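Local atomic coordinates of DnaJ homolog subfamily C member 3 (Mus musculus, PDB entry 3IEG), a protein that serves as an endoplasmic reticulum co-chaperone in the unfolded protein response, binding misfolded proteins, stimulating the HSPA8 ATPase and restraining the eIF-2-alpha kinase GCN2. Residues 7-12 against 23-28; 202-207 against 233-238; 271-276 against 300-305. All coordinates share one frame; numbering follows the deposited sequence.

In the fold
All three contacts lie in the TPR part of the protein, an all-helical superhelix, and follow one another along the chain without overlapping. Interaction 1 pairs helices 2-15 and 19-32 inside TPR 1, near the N-terminal end. Interaction 2 lies across the chain's centre from it, with centres about 54 Å apart, and joins helix 204-217 of TPR 6 to helix 222-246, which runs into TPR 7. Interaction 3 belongs to TPR 8, where helix 268-284 meets the end of helix 288-301 and the following turn; its centre is about 18 Å from that of interaction 2. Together they sample packing within a repeat and between repeats, of which the elongated, grooved scaffold is built.

Interaction 1. Residues 7-12 against 23-28; sequences LELGKK and LSQFHA
F26 and Q25, neighbours on helix 19-32, lie against G10 of helix 2-15, which has no side chain to hold them off. The two segments run nearly antiparallel, at 160°, with axes 8.1 Å apart, and the CA atoms of G10 and Q25 are separated by 5.3 Å. The F26 ring reaches the backbone of the first helix: its CZ atom is 3.4 Å from G10 C and also touches the amide N of K11. With CG set anti to the carbonyl carbon (chi1 -65°), the ring extends past L7, whose O meets the ring edge near its plane, 3.5 Å from F26 CE2. L7 and F26 also touch through their side chains, which cross at about a right angle with 4.1 Å between L7 CD2 and F26 CD2. Beyond this contact, F26 touches R42 of helix 37-50.

On Q25 the work is done mostly by carbon. Its CB rests 3.9 Å from G10 CA, CG lies over G10 N, and a bend at chi2 (-59°) brings the amide against L9 CB, with Q25 NE2 3.8 Å away. G10 and F26 fall where the TPR pattern usually has a small residue in the first helix and an aromatic one in the second, consistent with the tight helix pairing of TPR 1; a CB on G10 would run into the F26 ring. The contact is therefore held by van der Waals packing, partly of carbons on backbone, and not by hydrogen bonds or charge pairs, in one of the two repeats whose hydrophobic groove receives misfolded proteins.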
loop_
_atom_site.group_PDB
_atom_site.type_symbol
_atom_site.label_atom_id
_atom_site.label_comp_id
_atom_site.label_asym_id
_atom_site.label_seq_id
_atom_site.Cartn_x
_atom_site.Cartn_y
_atom_site.Cartn_z
ATOM N N LEU A 7 23.874 15.894 33.278
ATOM C CA LEU A 7 22.504 15.603 33.666
ATOM C C LEU A 7 21.725 16.872 33.934
ATOM O O LEU A 7 20.620 17.050 33.425
ATOM C CB LEU A 7 22.466 14.687 34.883
ATOM C CG LEU A 7 22.723 13.209 34.601
ATOM C CD1 LEU A 7 22.952 12.448 35.899
ATOM C CD2 LEU A 7 21.577 12.594 33.789
ATOM N N GLU A 8 22.329 17.757 34.719
ATOM C CA GLU A 8 21.719 19.018 35.125
ATOM C C GLU A 8 21.402 19.918 33.922
ATOM O O GLU A 8 20.277 20.423 33.792
ATOM C CB GLU A 8 22.627 19.715 36.153
ATOM C CG GLU A 8 22.160 21.094 36.646
ATOM C CD GLU A 8 20.692 21.133 37.084
ATOM O OE1 GLU A 8 20.144 20.099 37.560
ATOM O OE2 GLU A 8 20.091 22.224 36.951
ATOM N N LEU A 9 22.391 20.090 33.043
ATOM C CA LEU A 9 22.225 20.867 31.814
ATOM C C LEU A 9 21.070 20.337 30.948
ATOM O O LEU A 9 20.194 21.105 30.527
ATOM C CB LEU A 9 23.533 20.873 31.013
ATOM C CG LEU A 9 24.172 22.205 30.576
ATOM C CD1 LEU A 9 23.303 23.023 29.590
ATOM C CD2 LEU A 9 24.569 23.064 31.799
ATOM N N GLY A 10 21.073 19.027 30.701
ATOM C CA GLY A 10 20.025 18.366 29.941
ATOM C C GLY A 10 18.625 18.645 30.461
ATOM O O GLY A 10 17.708 18.876 29.671
ATOM N N LYS A 11 18.466 18.621 31.784
ATOM C CA LYS A 11 17.194 18.924 32.430
ATOM C C LYS A 11 16.735 20.344 32.097
ATOM O O LYS A 11 15.574 20.555 31.729
ATOM C CB LYS A 11 17.308 18.703 33.946
ATOM C CG LYS A 11 16.211 19.342 34.806
ATOM C CD LYS A 11 15.826 18.429 35.979
ATOM C CE LYS A 11 15.203 19.203 37.160
ATOM N NZ LYS A 11 16.232 19.949 37.962
ATOM N N LYS A 12 17.660 21.306 32.209
ATOM C CA LYS A 12 17.404 22.698 31.819
ATOM C C LYS A 12 17.005 22.769 30.349
ATOM O O LYS A 12 15.952 23.324 30.010
ATOM C CB LYS A 12 18.635 23.575 32.060
ATOM C CG LYS A 12 18.893 23.957 33.512
ATOM C CD LYS A 12 20.169 24.813 33.607
ATOM C CE LYS A 12 20.179 25.734 34.842
ATOM N NZ LYS A 12 20.328 24.961 36.129
ATOM N N LEU A 23 19.156 15.880 24.388
ATOM C CA LEU A 23 19.583 14.549 23.988
ATOM C C LEU A 23 21.095 14.399 24.039
ATOM O O LEU A 23 21.601 13.393 24.537
ATOM C CB LEU A 23 19.081 14.198 22.587
ATOM C CG LEU A 23 19.365 12.785 22.064
ATOM C CD1 LEU A 23 18.718 11.765 22.980
ATOM C CD2 LEU A 23 18.862 12.601 20.647
ATOM N N SER A 24 21.800 15.408 23.538
ATOM C CA SER A 24 23.255 15.396 23.456
ATOM C C SER A 24 23.886 15.255 24.848
ATOM O O SER A 24 24.810 14.457 25.044
ATOM C CB SER A 24 23.744 16.670 22.765
ATOM O OG SER A 24 24.809 16.411 21.866
ATOM N N GLN A 25 23.356 16.014 25.806
ATOM C CA GLN A 25 23.818 15.981 27.190
ATOM C C GLN A 25 23.580 14.625 27.858
ATOM O O GLN A 25 24.448 14.104 28.570
ATOM C CB GLN A 25 23.107 17.060 28.005
ATOM C CG GLN A 25 23.491 18.496 27.651
ATOM C CD GLN A 25 24.974 18.774 27.828
ATOM O OE1 GLN A 25 25.624 19.313 26.933
ATOM N NE2 GLN A 25 25.514 18.401 28.974
ATOM N N PHE A 26 22.397 14.061 27.628
ATOM C CA PHE A 26 22.051 12.775 28.203
ATOM C C PHE A 26 22.856 11.631 27.565
ATOM O O PHE A 26 23.167 10.655 28.247
ATOM C CB PHE A 26 20.540 12.522 28.131
ATOM C CG PHE A 26 19.711 13.479 28.960
ATOM C CD1 PHE A 26 18.440 13.855 28.537
ATOM C CD2 PHE A 26 20.195 14.003 30.160
ATOM C CE1 PHE A 26 17.660 14.734 29.307
ATOM C CE2 PHE A 26 19.430 14.884 30.932
ATOM C CZ PHE A 26 18.157 15.248 30.506
ATOM N N HIS A 27 23.185 11.761 26.274
ATOM C CA HIS A 27 24.116 10.851 25.604
ATOM C C HIS A 27 25.486 10.867 26.296
ATOM O O HIS A 27 26.039 9.827 26.637
ATOM C CB HIS A 27 24.297 11.232 24.127
ATOM C CG HIS A 27 23.444 10.442 23.181
ATOM N ND1 HIS A 27 22.628 11.038 22.239
ATOM C CD2 HIS A 27 23.288 9.107 23.021
ATOM C CE1 HIS A 27 22.004 10.105 21.543
ATOM N NE2 HIS A 27 22.380 8.925 22.003
ATOM N N ALA A 28 26.006 12.072 26.499
ATOM C CA ALA A 28 27.284 12.302 27.155
ATOM C C ALA A 28 27.287 11.706 28.542
ATOM O O ALA A 28 28.270 11.096 28.951
ATOM C CB ALA A 28 27.579 13.801 27.223
#

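Interaction 2. Residues 202-207 against 233-238; sequences GDHELS and KLNKLI
The imidazole of H204 is met by two residues of helix 222-246, N235 at its edge and I238 over one face. N235 ND2 donates to H204 ND1 across 2.8 Å; the amide nitrogen sits in the plane of the ring, while the amide itself is turned 50° from that plane. The bond is bent, with an angle of 134° at the hydrogen. N235 gets there because its CG is anti to the backbone N (chi1 -179°), which sends the amide across the H204 side chain at about a right angle.

I238 comes from the opposite direction to H204 and makes a CH-pi contact: its CD1 is 3.6 Å from the centroid of the H204 ring, lying over the face but displaced toward the rim. The second branch, CG2, touches H204 NE2 at 3.7 Å, and L234 CD1 meets H204 CB at 4.1 Å. H204 occupies the first turn of helix 204-217, just after the Schellman motif at G202, and with L234 it also touches Y270 of helix 268-284. The contact thus joins TPR 6 to the long helix that enters TPR 7. Since ND1 accepts a hydrogen bond, a neutral H204 would probably carry its ring proton on NE2, and the combination of edge bond and covered face is likely to restrict rotation of the ring.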
loop_
_atom_site.group_PDB
_atom_site.type_symbol
_atom_site.label_atom_id
_atom_site.label_comp_id
_atom_site.label_asym_id
_atom_site.label_seq_id
_atom_site.Cartn_x
_atom_site.Cartn_y
_atom_site.Cartn_z
ATOM N N GLY A 202 -3.170 -5.840 -13.021
ATOM C CA GLY A 202 -2.801 -5.341 -14.333
ATOM C C GLY A 202 -1.787 -4.216 -14.287
ATOM O O GLY A 202 -1.306 -3.786 -15.323
ATOM N N ASP A 203 -1.455 -3.747 -13.086
ATOM C CA ASP A 203 -0.438 -2.709 -12.912
ATOM C C ASP A 203 0.986 -3.268 -12.991
ATOM O O ASP A 203 1.723 -3.306 -11.995
ATOM C CB ASP A 203 -0.649 -1.974 -11.584
ATOM C CG ASP A 203 -1.925 -1.155 -11.565
ATOM O OD1 ASP A 203 -2.581 -1.012 -12.617
ATOM O OD2 ASP A 203 -2.273 -0.636 -10.492
ATOM N N HIS A 204 1.371 -3.678 -14.192
ATOM C CA HIS A 204 2.661 -4.312 -14.414
ATOM C C HIS A 204 3.847 -3.463 -13.991
ATOM O O HIS A 204 4.834 -3.992 -13.473
ATOM C CB HIS A 204 2.810 -4.781 -15.865
ATOM C CG HIS A 204 2.465 -3.740 -16.883
ATOM N ND1 HIS A 204 3.395 -2.856 -17.390
ATOM C CD2 HIS A 204 1.294 -3.454 -17.504
ATOM C CE1 HIS A 204 2.808 -2.062 -18.270
ATOM N NE2 HIS A 204 1.537 -2.412 -18.366
ATOM N N GLU A 205 3.748 -2.152 -14.166
ATOM C CA GLU A 205 4.877 -1.295 -13.852
ATOM C C GLU A 205 5.173 -1.182 -12.353
ATOM O O GLU A 205 6.318 -1.346 -11.926
ATOM C CB GLU A 205 4.698 0.081 -14.470
ATOM C CG GLU A 205 6.009 0.813 -14.628
ATOM C CD GLU A 205 5.836 2.203 -15.175
ATOM O OE1 GLU A 205 6.768 2.672 -15.873
ATOM O OE2 GLU A 205 4.775 2.826 -14.911
ATOM N N LEU A 206 4.141 -0.899 -11.564
ATOM C CA LEU A 206 4.280 -0.827 -10.106
ATOM C C LEU A 206 4.659 -2.183 -9.540
ATOM O O LEU A 206 5.501 -2.255 -8.649
ATOM C CB LEU A 206 2.998 -0.314 -9.444
ATOM C CG LEU A 206 2.619 1.153 -9.720
ATOM C CD1 LEU A 206 1.125 1.400 -9.438
ATOM C CD2 LEU A 206 3.524 2.150 -8.956
ATOM N N SER A 207 4.058 -3.247 -10.082
ATOM C CA SER A 207 4.447 -4.622 -9.759
ATOM C C SER A 207 5.962 -4.819 -9.902
ATOM O O SER A 207 6.609 -5.357 -9.003
ATOM C CB SER A 207 3.683 -5.620 -10.638
ATOM O OG SER A 207 3.996 -6.973 -10.327
ATOM N N LYS A 233 9.833 -9.439 -18.179
ATOM C CA LYS A 233 9.475 -9.816 -19.549
ATOM C C LYS A 233 8.126 -9.246 -19.990
ATOM O O LYS A 233 8.027 -8.612 -21.037
ATOM C CB LYS A 233 9.436 -11.336 -19.703
ATOM C CG LYS A 233 10.802 -12.013 -19.843
ATOM C CD LYS A 233 10.671 -13.557 -19.821
ATOM C CE LYS A 233 9.815 -14.064 -20.991
ATOM N NZ LYS A 233 9.889 -15.548 -21.114
ATOM N N LEU A 234 7.093 -9.482 -19.192
ATOM C CA LEU A 234 5.764 -9.014 -19.511
ATOM C C LEU A 234 5.752 -7.503 -19.661
ATOM O O LEU A 234 5.039 -6.963 -20.500
ATOM C CB LEU A 234 4.789 -9.447 -18.426
ATOM C CG LEU A 234 3.277 -9.472 -18.682
ATOM C CD1 LEU A 234 2.635 -8.213 -18.162
ATOM C CD2 LEU A 234 2.878 -9.756 -20.144
ATOM N N ASN A 235 6.563 -6.826 -18.863
ATOM C CA ASN A 235 6.636 -5.381 -18.902
ATOM C C ASN A 235 7.405 -4.837 -20.106
ATOM O O ASN A 235 7.032 -3.795 -20.644
ATOM C CB ASN A 235 7.241 -4.841 -17.611
ATOM C CG ASN A 235 7.310 -3.335 -17.593
ATOM O OD1 ASN A 235 8.358 -2.752 -17.847
ATOM N ND2 ASN A 235 6.182 -2.693 -17.310
ATOM N N LYS A 236 8.487 -5.513 -20.507
ATOM C CA LYS A 236 9.261 -5.089 -21.683
ATOM C C LYS A 236 8.404 -5.212 -22.925
ATOM O O LYS A 236 8.374 -4.306 -23.757
ATOM C CB LYS A 236 10.544 -5.905 -21.868
ATOM C CG LYS A 236 11.760 -5.358 -21.122
ATOM C CD LYS A 236 13.078 -6.057 -21.573
ATOM C CE LYS A 236 14.140 -6.107 -20.448
ATOM N NZ LYS A 236 14.475 -4.750 -19.874
ATOM N N LEU A 237 7.698 -6.331 -23.027
ATOM C CA LEU A 237 6.792 -6.584 -24.135
ATOM C C LEU A 237 5.753 -5.481 -24.312
ATOM O O LEU A 237 5.572 -4.997 -25.420
ATOM C CB LEU A 237 6.117 -7.946 -23.967
ATOM C CG LEU A 237 6.749 -9.237 -24.514
ATOM C CD1 LEU A 237 8.257 -9.174 -24.836
ATOM C CD2 LEU A 237 6.438 -10.384 -23.560
ATOM N N ILE A 238 5.097 -5.071 -23.229
ATOM C CA ILE A 238 4.108 -3.999 -23.285
ATOM C C ILE A 238 4.764 -2.661 -23.628
ATOM O O ILE A 238 4.199 -1.846 -24.361
ATOM C CB ILE A 238 3.318 -3.897 -21.973
ATOM C CG1 ILE A 238 2.526 -5.185 -21.750
ATOM C CG2 ILE A 238 2.378 -2.682 -21.972
ATOM C CD1 ILE A 238 1.964 -5.330 -20.343
#

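Interaction 3. Residues 271-276 against 300-305; sequences TVRSKE and QMEPDN
The guanidinium of R273 is met along its edge, near its plane, by the carboxylate of E302, with E276 of its own helix also at the edge. N305 ND2 lies there too as a second donor, brought in by the oxygens it shares with R273 (E276 OE1, E302 OE2) and not bonded to R273 NH2. E302 is gripped end-on: R273 NH1 donates to E302 OE1 at 3.1 Å, on the syn lone pair, and R273 NH2 to E302 OE2 at 3.0 Å. The fit is not coplanar, the two groups being 36° apart. R273 NH2 also donates to E276 OE1, across 2.7 Å. Although its CB points away from the turn, bends at chi2 and chi3 bring the arginine's end back to it.

The amide of N305 stands nearly perpendicular to the E276 carboxylate, at 87°, and its ND2 meets E276 OE1 from above that plane at 2.7 Å. The same ND2 reaches E302 OE2 at 3.1 Å, from the face that R273 NH2 also approaches. This network ties helix 268-284 of TPR 8 to the type I turn from E302 to N305, which follows helix 288-301; N305 is the N-cap of the next helix, 306-318, its OD1 accepting from A308 N. A methionine in place of R273 would leave E302 and E276 without their shared cation, and the two carboxylates, 4.7 Å apart between E276 OE1 and E302 OE2, would probably repel each other or take up a proton. E269 is a further salt-bridge partner of R273.

Beside the charges, V272 CG2 packs on the selenium of M301, a selenomethionine, and V272 CG1 touches E302 OE1. K275 passes M301 CE at 3.9 Å with its NZ, whose salt bridge is to E297.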
loop_
_atom_site.group_PDB
_atom_site.type_symbol
_atom_site.label_atom_id
_atom_site.label_comp_id
_atom_site.label_asym_id
_atom_site.label_seq_id
_atom_site.Cartn_x
_atom_site.Cartn_y
_atom_site.Cartn_z
ATOM N N THR A 271 -5.201 -9.914 -21.207
ATOM C CA THR A 271 -5.795 -10.166 -22.521
ATOM C C THR A 271 -6.741 -9.020 -22.906
ATOM O O THR A 271 -6.642 -8.499 -24.013
ATOM C CB THR A 271 -6.460 -11.581 -22.708
ATOM O OG1 THR A 271 -7.805 -11.582 -22.214
ATOM C CG2 THR A 271 -5.651 -12.690 -22.041
ATOM N N VAL A 272 -7.615 -8.608 -21.988
ATOM C CA VAL A 272 -8.587 -7.528 -22.256
ATOM C C VAL A 272 -7.899 -6.229 -22.692
ATOM O O VAL A 272 -8.309 -5.594 -23.669
ATOM C CB VAL A 272 -9.505 -7.224 -21.030
ATOM C CG1 VAL A 272 -10.551 -6.201 -21.400
ATOM C CG2 VAL A 272 -10.183 -8.491 -20.527
ATOM N N ARG A 273 -6.853 -5.850 -21.966
ATOM C CA ARG A 273 -6.122 -4.632 -22.256
ATOM C C ARG A 273 -5.354 -4.777 -23.562
ATOM O O ARG A 273 -5.291 -3.835 -24.344
ATOM C CB ARG A 273 -5.176 -4.286 -21.106
ATOM C CG ARG A 273 -5.096 -2.806 -20.771
ATOM C CD ARG A 273 -6.261 -2.354 -19.889
ATOM N NE ARG A 273 -7.426 -2.048 -20.702
ATOM C CZ ARG A 273 -8.674 -2.368 -20.397
ATOM N NH1 ARG A 273 -8.962 -3.016 -19.284
ATOM N NH2 ARG A 273 -9.641 -2.046 -21.229
ATOM N N SER A 274 -4.790 -5.964 -23.797
ATOM C CA SER A 274 -4.086 -6.255 -25.048
ATOM C C SER A 274 -5.022 -6.225 -26.246
ATOM O O SER A 274 -4.678 -5.662 -27.285
ATOM C CB SER A 274 -3.356 -7.594 -24.982
ATOM O OG SER A 274 -2.268 -7.510 -24.077
ATOM N N LYS A 275 -6.202 -6.819 -26.097
ATOM C CA LYS A 275 -7.204 -6.794 -27.149
ATOM C C LYS A 275 -7.606 -5.367 -27.482
ATOM O O LYS A 275 -7.707 -5.014 -28.659
ATOM C CB LYS A 275 -8.427 -7.625 -26.770
ATOM C CG LYS A 275 -8.346 -9.097 -27.188
ATOM C CD LYS A 275 -9.672 -9.810 -26.901
ATOM C CE LYS A 275 -9.567 -11.326 -27.091
ATOM N NZ LYS A 275 -10.917 -11.963 -27.011
ATOM N N GLU A 276 -7.800 -4.539 -26.456
ATOM C CA GLU A 276 -8.124 -3.133 -26.676
ATOM C C GLU A 276 -7.079 -2.433 -27.563
ATOM O O GLU A 276 -7.427 -1.737 -28.514
ATOM C CB GLU A 276 -8.283 -2.389 -25.350
ATOM C CG GLU A 276 -8.763 -0.957 -25.545
ATOM C CD GLU A 276 -8.485 -0.045 -24.368
ATOM O OE1 GLU A 276 -8.923 -0.383 -23.247
ATOM O OE2 GLU A 276 -7.868 1.030 -24.570
ATOM N N GLN A 300 -17.929 -6.233 -26.012
ATOM C CA GLN A 300 -18.756 -7.257 -25.395
ATOM C C GLN A 300 -18.444 -7.311 -23.908
ATOM O O GLN A 300 -19.354 -7.361 -23.082
ATOM C CB GLN A 300 -18.503 -8.628 -26.029
ATOM C CG GLN A 300 -19.298 -8.907 -27.309
ATOM C CD GLN A 300 -20.752 -9.294 -27.045
ATOM O OE1 GLN A 300 -21.122 -9.678 -25.929
ATOM N NE2 GLN A 300 -21.583 -9.195 -28.081
HETATM N N MSE A 301 -17.156 -7.276 -23.576
HETATM C CA MSE A 301 -16.715 -7.327 -22.188
HETATM C C MSE A 301 -16.758 -5.970 -21.504
HETATM O O MSE A 301 -17.025 -5.892 -20.311
HETATM C CB MSE A 301 -15.314 -7.913 -22.090
HETATM C CG MSE A 301 -15.213 -9.323 -22.634
HETATM SE SE MSE A 301 -13.350 -9.879 -22.848
HETATM C CE MSE A 301 -13.598 -11.302 -24.212
ATOM N N GLU A 302 -16.494 -4.904 -22.249
ATOM C CA GLU A 302 -16.501 -3.567 -21.672
ATOM C C GLU A 302 -17.343 -2.624 -22.516
ATOM O O GLU A 302 -16.798 -1.836 -23.283
ATOM C CB GLU A 302 -15.075 -3.025 -21.542
ATOM C CG GLU A 302 -14.148 -3.828 -20.638
ATOM C CD GLU A 302 -12.843 -3.111 -20.355
ATOM O OE1 GLU A 302 -12.013 -3.665 -19.604
ATOM O OE2 GLU A 302 -12.642 -1.994 -20.873
ATOM N N PRO A 303 -18.680 -2.689 -22.376
ATOM C CA PRO A 303 -19.558 -1.862 -23.217
ATOM C C PRO A 303 -19.261 -0.361 -23.178
ATOM O O PRO A 303 -19.664 0.358 -24.089
ATOM C CB PRO A 303 -20.960 -2.147 -22.655
ATOM C CG PRO A 303 -20.726 -2.742 -21.294
ATOM C CD PRO A 303 -19.456 -3.520 -21.437
ATOM N N ASP A 304 -18.551 0.102 -22.151
ATOM C CA ASP A 304 -18.294 1.539 -21.991
ATOM C C ASP A 304 -16.875 1.992 -22.346
ATOM O O ASP A 304 -16.554 3.171 -22.171
ATOM C CB ASP A 304 -18.639 1.997 -20.567
ATOM C CG ASP A 304 -20.136 1.930 -20.271
ATOM O OD1 ASP A 304 -20.944 2.456 -21.077
ATOM O OD2 ASP A 304 -20.503 1.357 -19.219
ATOM N N ASN A 305 -16.035 1.072 -22.834
ATOM C CA ASN A 305 -14.650 1.388 -23.227
ATOM C C ASN A 305 -14.579 2.467 -24.311
ATOM O O ASN A 305 -14.818 2.193 -25.489
ATOM C CB ASN A 305 -13.901 0.123 -23.676
ATOM C CG ASN A 305 -12.402 0.359 -23.902
ATOM O OD1 ASN A 305 -11.991 1.327 -24.543
ATOM N ND2 ASN A 305 -11.585 -0.547 -23.388
#